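Local coordinates for protein type C neurotoxin (Clostridium botulinum, PDB 3PME) that probably binds gangliosides and membrane lipids on nerve cells through this receptor-binding domain of a mosaic C/D botulinum neurotoxin, at residues G228-I240 against I273-I287. Numbering follows the deposited sequence.
Sequences GNPLKFDTEYYMI and ITIKSAANKNPYSRI
Y237 and I273 form an antiparallel hydrogen-bonded pair, each backbone N donating to the other's O, with Y237 N to I273 O at 2.9 Å and 168°. Nearer its start, 228-240 runs against the 282-287 loop instead: K232 bridges R286, with I287 N bonded to L231 O (171°) and F233 N to S285 O. Between the two pairings D234 N reaches I275 O at 2.9 Å, and one water, donating to K232 O and T235 O while accepting from I275 N, links the two segments where K232 to T235 pass I275.

The F233 ring packs among S277, K281, S285 and I287, with I293 of strand 292-299 touching it as well. I287 CG1 stands 3.5 Å from the F233 ring centroid, almost on its normal, and S277 CB covers the opposite face, 3.8 Å from the same F233 centroid, two CH-pi contacts that clamp the ring; S285 OG, bonded to N282 O across a type II turn, lies at its edge. This seam belongs to the C-terminal receptor-binding domain, a beta-trefoil as in other clostridial neurotoxins: it joins the loop 230-237, which leads into strand 238-241, to strand 273-277, itself paired with strand 292-299. Deeper in, L231 CD2 touches both I275 CD1 and I287 CD1, and I345 adds to this apolar cluster.

At the surface D234 uses both carboxylate oxygens, set toward their partners with CG anti to the carbonyl carbon (chi1 -63°). D234 OD1 forms a salt bridge with K276 NZ (3.0 Å), met from above the carboxylate plane, whereas D234 OD2 accepts Y284 N at 3.2 Å on its anti side. D234 CB, placed by the backbone, lies over the centre of the Y284 ring, 3.6 Å from its centroid in a CH-pi contact.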
loop_
_atom_site.group_PDB
_atom_site.type_symbol
_atom_site.label_atom_id
_atom_site.label_comp_id
_atom_site.label_asym_id
_atom_site.label_seq_id
_atom_site.Cartn_x
_atom_site.Cartn_y
_atom_site.Cartn_z
ATOM N N GLY A 228 1.486 1.485 -0.494
ATOM C CA GLY A 228 0.830 0.544 -1.393
ATOM C C GLY A 228 0.429 1.076 -2.767
ATOM O O GLY A 228 -0.250 0.391 -3.531
ATOM N N ASN A 229 0.842 2.300 -3.085
ATOM C CA ASN A 229 0.643 2.866 -4.419
ATOM C C ASN A 229 1.691 2.280 -5.368
ATOM O O ASN A 229 2.759 1.847 -4.928
ATOM C CB ASN A 229 0.873 4.383 -4.418
ATOM C CG ASN A 229 0.063 5.119 -3.373
ATOM O OD1 ASN A 229 -1.127 4.867 -3.188
ATOM N ND2 ASN A 229 0.707 6.070 -2.694
ATOM N N PRO A 230 1.427 2.307 -6.685
ATOM C CA PRO A 230 2.491 1.909 -7.616
ATOM C C PRO A 230 3.722 2.796 -7.473
ATOM O O PRO A 230 3.595 4.030 -7.382
ATOM C CB PRO A 230 1.844 2.121 -8.989
ATOM C CG PRO A 230 0.361 1.890 -8.704
ATOM C CD PRO A 230 0.153 2.557 -7.377
ATOM N N LEU A 231 4.888 2.160 -7.453
ATOM C CA LEU A 231 6.170 2.865 -7.457
ATOM C C LEU A 231 6.393 3.379 -8.869
ATOM O O LEU A 231 6.048 2.698 -9.838
ATOM C CB LEU A 231 7.285 1.901 -7.036
ATOM C CG LEU A 231 8.577 2.561 -6.551
ATOM C CD1 LEU A 231 8.383 3.121 -5.137
ATOM C CD2 LEU A 231 9.709 1.560 -6.581
ATOM N N LYS A 232 6.937 4.589 -8.990
ATOM C CA LYS A 232 7.115 5.211 -10.298
ATOM C C LYS A 232 8.522 5.739 -10.479
ATOM O O LYS A 232 9.154 6.199 -9.536
ATOM C CB LYS A 232 6.148 6.379 -10.472
ATOM C CG LYS A 232 4.667 5.989 -10.459
ATOM C CD LYS A 232 3.759 7.218 -10.395
ATOM C CE LYS A 232 3.866 7.914 -9.040
ATOM N NZ LYS A 232 2.877 9.031 -8.890
ATOM N N PHE A 233 8.987 5.705 -11.718
ATOM C CA PHE A 233 10.221 6.391 -12.055
ATOM C C PHE A 233 10.091 7.899 -11.810
ATOM O O PHE A 233 8.993 8.445 -11.872
ATOM C CB PHE A 233 10.590 6.091 -13.502
ATOM C CG PHE A 233 10.976 4.666 -13.728
ATOM C CD1 PHE A 233 12.164 4.165 -13.215
ATOM C CD2 PHE A 233 10.145 3.817 -14.432
ATOM C CE1 PHE A 233 12.520 2.842 -13.416
ATOM C CE2 PHE A 233 10.484 2.487 -14.633
ATOM C CZ PHE A 233 11.669 1.993 -14.125
ATOM N N ASP A 234 11.213 8.554 -11.508
ATOM C CA ASP A 234 11.256 10.019 -11.282
ATOM C C ASP A 234 10.684 10.582 -9.977
ATOM O O ASP A 234 11.127 11.626 -9.495
ATOM C CB ASP A 234 10.637 10.769 -12.454
ATOM C CG ASP A 234 11.390 10.550 -13.720
ATOM O OD1 ASP A 234 12.321 11.347 -13.993
ATOM O OD2 ASP A 234 11.075 9.577 -14.436
ATOM N N THR A 235 9.695 9.923 -9.407
ATOM C CA THR A 235 9.090 10.401 -8.177
ATOM C C THR A 235 10.134 10.400 -7.066
ATOM O O THR A 235 10.957 9.488 -6.965
ATOM C CB THR A 235 7.885 9.506 -7.786
ATOM O OG1 THR A 235 6.851 9.681 -8.761
ATOM C CG2 THR A 235 7.324 9.845 -6.397
ATOM N N GLU A 236 10.097 11.420 -6.220
ATOM C CA GLU A 236 10.997 11.450 -5.082
ATOM C C GLU A 236 10.508 10.496 -4.006
ATOM O O GLU A 236 9.323 10.481 -3.658
ATOM C CB GLU A 236 11.146 12.869 -4.532
ATOM C CG GLU A 236 11.936 13.746 -5.489
ATOM C CD GLU A 236 12.243 15.130 -4.942
ATOM O OE1 GLU A 236 11.905 15.405 -3.776
ATOM O OE2 GLU A 236 12.837 15.934 -5.696
ATOM N N TYR A 237 11.432 9.701 -3.486
ATOM C CA TYR A 237 11.124 8.797 -2.374
ATOM C C TYR A 237 12.148 8.916 -1.281
ATOM O O TYR A 237 13.347 9.002 -1.565
ATOM C CB TYR A 237 11.128 7.337 -2.827
ATOM C CG TYR A 237 10.041 7.023 -3.812
ATOM C CD1 TYR A 237 8.712 6.946 -3.403
ATOM C CD2 TYR A 237 10.337 6.796 -5.145
ATOM C CE1 TYR A 237 7.694 6.656 -4.324
ATOM C CE2 TYR A 237 9.341 6.513 -6.054
ATOM C CZ TYR A 237 8.025 6.442 -5.645
ATOM O OH TYR A 237 7.051 6.160 -6.569
ATOM N N TYR A 238 11.696 8.894 -0.033
ATOM C CA TYR A 238 12.613 8.660 1.068
ATOM C C TYR A 238 12.796 7.163 1.145
ATOM O O TYR A 238 11.881 6.420 1.555
ATOM C CB TYR A 238 12.070 9.242 2.371
ATOM C CG TYR A 238 11.811 10.732 2.264
ATOM C CD1 TYR A 238 12.851 11.652 2.433
ATOM C CD2 TYR A 238 10.543 11.217 1.959
ATOM C CE1 TYR A 238 12.618 13.017 2.320
ATOM C CE2 TYR A 238 10.304 12.580 1.850
ATOM C CZ TYR A 238 11.347 13.468 2.025
ATOM O OH TYR A 238 11.100 14.818 1.912
ATOM N N MET A 239 13.956 6.710 0.691
ATOM C CA MET A 239 14.271 5.294 0.670
ATOM C C MET A 239 14.681 4.837 2.063
ATOM O O MET A 239 15.581 5.412 2.664
ATOM C CB MET A 239 15.388 5.030 -0.332
ATOM C CG MET A 239 15.807 3.579 -0.432
ATOM S SD MET A 239 17.054 3.423 -1.730
ATOM C CE MET A 239 17.336 1.653 -1.724
ATOM N N ILE A 240 13.999 3.823 2.585
ATOM C CA ILE A 240 14.331 3.297 3.896
ATOM C C ILE A 240 14.526 1.791 3.875
ATOM O O ILE A 240 13.930 1.072 3.067
ATOM C CB ILE A 240 13.251 3.639 4.959
ATOM C CG1 ILE A 240 11.874 3.144 4.511
ATOM C CG2 ILE A 240 13.234 5.142 5.233
ATOM C CD1 ILE A 240 10.877 2.986 5.667
ATOM N N ILE A 273 15.639 10.149 -2.820
ATOM C CA ILE A 273 16.178 9.699 -4.093
ATOM C C ILE A 273 15.105 9.703 -5.187
ATOM O O ILE A 273 13.909 9.842 -4.907
ATOM C CB ILE A 273 16.843 8.306 -3.959
ATOM C CG1 ILE A 273 15.872 7.254 -3.389
ATOM C CG2 ILE A 273 18.084 8.411 -3.073
ATOM C CD1 ILE A 273 14.839 6.761 -4.399
ATOM N N THR A 274 15.533 9.594 -6.440
ATOM C CA THR A 274 14.619 9.262 -7.521
ATOM C C THR A 274 15.148 8.015 -8.216
ATOM O O THR A 274 16.329 7.696 -8.124
ATOM C CB THR A 274 14.451 10.381 -8.529
ATOM O OG1 THR A 274 15.729 10.685 -9.097
ATOM C CG2 THR A 274 13.890 11.627 -7.854
ATOM N N ILE A 275 14.255 7.278 -8.865
ATOM C CA ILE A 275 14.639 6.044 -9.534
ATOM C C ILE A 275 14.558 6.261 -11.033
ATOM O O ILE A 275 13.575 6.824 -11.540
ATOM C CB ILE A 275 13.734 4.859 -9.107
ATOM C CG1 ILE A 275 13.710 4.739 -7.583
ATOM C CG2 ILE A 275 14.221 3.558 -9.743
ATOM C CD1 ILE A 275 12.684 3.730 -7.064
ATOM N N LYS A 276 15.607 5.848 -11.735
ATOM C CA LYS A 276 15.683 6.018 -13.177
ATOM C C LYS A 276 15.700 4.663 -13.871
ATOM O O LYS A 276 16.215 3.687 -13.339
ATOM C CB LYS A 276 16.946 6.802 -13.556
ATOM C CG LYS A 276 17.071 8.165 -12.889
ATOM C CD LYS A 276 16.061 9.116 -13.466
ATOM C CE LYS A 276 16.263 10.530 -12.971
ATOM N NZ LYS A 276 15.247 11.424 -13.585
ATOM N N SER A 277 15.113 4.600 -15.062
ATOM C CA SER A 277 15.071 3.350 -15.810
ATOM C C SER A 277 16.355 3.133 -16.597
ATOM O O SER A 277 16.794 4.023 -17.326
ATOM C CB SER A 277 13.888 3.352 -16.772
ATOM O OG SER A 277 13.881 2.155 -17.530
ATOM N N ALA A 278 16.951 1.953 -16.451
ATOM C CA ALA A 278 18.144 1.607 -17.222
ATOM C C ALA A 278 17.762 1.093 -18.604
ATOM O O ALA A 278 18.633 0.791 -19.426
ATOM C CB ALA A 278 18.970 0.573 -16.486
ATOM N N ALA A 279 16.461 1.018 -18.860
ATOM C CA ALA A 279 15.944 0.455 -20.103
ATOM C C ALA A 279 15.109 1.473 -20.870
ATOM O O ALA A 279 14.325 1.116 -21.751
ATOM C CB ALA A 279 15.125 -0.808 -19.812
ATOM N N ASN A 280 15.262 2.741 -20.505
ATOM C CA ASN A 280 14.643 3.856 -21.214
ATOM C C ASN A 280 13.117 3.989 -21.105
ATOM O O ASN A 280 12.478 4.555 -21.992
ATOM C CB ASN A 280 15.066 3.848 -22.685
ATOM C CG ASN A 280 14.856 5.186 -23.350
ATOM O OD1 ASN A 280 14.593 5.264 -24.551
ATOM N ND2 ASN A 280 14.959 6.257 -22.566
ATOM N N LYS A 281 12.531 3.495 -20.020
ATOM C CA LYS A 281 11.092 3.663 -19.816
ATOM C C LYS A 281 10.738 5.139 -19.595
ATOM O O LYS A 281 11.592 5.927 -19.194
ATOM C CB LYS A 281 10.613 2.789 -18.648
ATOM C CG LYS A 281 10.909 1.310 -18.850
ATOM C CD LYS A 281 10.492 0.462 -17.646
ATOM C CE LYS A 281 9.109 -0.134 -17.842
ATOM N NZ LYS A 281 8.702 -1.051 -16.729
ATOM N N ASN A 282 9.482 5.507 -19.846
ATOM C CA ASN A 282 9.045 6.906 -19.754
ATOM C C ASN A 282 9.077 7.496 -18.351
ATOM O O ASN A 282 8.892 6.780 -17.365
ATOM C CB ASN A 282 7.629 7.063 -20.305
ATOM C CG ASN A 282 7.507 6.609 -21.735
ATOM O OD1 ASN A 282 6.601 5.847 -22.079
ATOM N ND2 ASN A 282 8.424 7.067 -22.584
ATOM N N PRO A 283 9.295 8.817 -18.257
ATOM C CA PRO A 283 9.227 9.493 -16.961
ATOM C C PRO A 283 7.916 9.182 -16.246
ATOM O O PRO A 283 6.846 9.208 -16.854
ATOM C CB PRO A 283 9.280 10.969 -17.342
ATOM C CG PRO A 283 10.150 10.978 -18.571
ATOM C CD PRO A 283 9.768 9.718 -19.325
ATOM N N TYR A 284 8.024 8.878 -14.959
ATOM C CA TYR A 284 6.870 8.610 -14.111
ATOM C C TYR A 284 6.073 7.348 -14.464
ATOM O O TYR A 284 4.980 7.157 -13.952
ATOM C CB TYR A 284 5.963 9.837 -14.007
ATOM C CG TYR A 284 6.687 11.068 -13.492
ATOM C CD1 TYR A 284 7.266 11.963 -14.371
ATOM C CD2 TYR A 284 6.786 11.328 -12.128
ATOM C CE1 TYR A 284 7.934 13.090 -13.917
ATOM C CE2 TYR A 284 7.446 12.455 -11.663
ATOM C CZ TYR A 284 8.017 13.329 -12.566
ATOM O OH TYR A 284 8.675 14.459 -12.127
ATOM N N SER A 285 6.624 6.482 -15.311
ATOM C CA SER A 285 5.970 5.190 -15.554
ATOM C C SER A 285 6.131 4.246 -14.356
ATOM O O SER A 285 7.003 4.445 -13.504
ATOM C CB SER A 285 6.471 4.528 -16.841
ATOM O OG SER A 285 7.819 4.124 -16.742
ATOM N N ARG A 286 5.272 3.237 -14.277
ATOM C CA ARG A 286 5.334 2.292 -13.161
ATOM C C ARG A 286 6.594 1.455 -13.197
ATOM O O ARG A 286 7.050 1.035 -14.267
ATOM C CB ARG A 286 4.105 1.382 -13.149
ATOM C CG ARG A 286 2.811 2.104 -12.848
ATOM C CD ARG A 286 1.630 1.162 -12.985
ATOM N NE ARG A 286 0.415 1.757 -12.436
ATOM C CZ ARG A 286 -0.735 1.100 -12.285
ATOM N NH1 ARG A 286 -0.828 -0.165 -12.663
ATOM N NH2 ARG A 286 -1.789 1.717 -11.769
ATOM N N ILE A 287 7.157 1.217 -12.017
ATOM C CA ILE A 287 8.314 0.351 -11.875
ATOM C C ILE A 287 7.847 -1.077 -11.640
ATOM O O ILE A 287 7.077 -1.349 -10.718
ATOM C CB ILE A 287 9.219 0.820 -10.735
ATOM C CG1 ILE A 287 9.717 2.241 -11.039
ATOM C CG2 ILE A 287 10.398 -0.130 -10.577
ATOM C CD1 ILE A 287 10.562 2.861 -9.930
HETATM O O HOH W 1 11.518 7.344 -8.508
#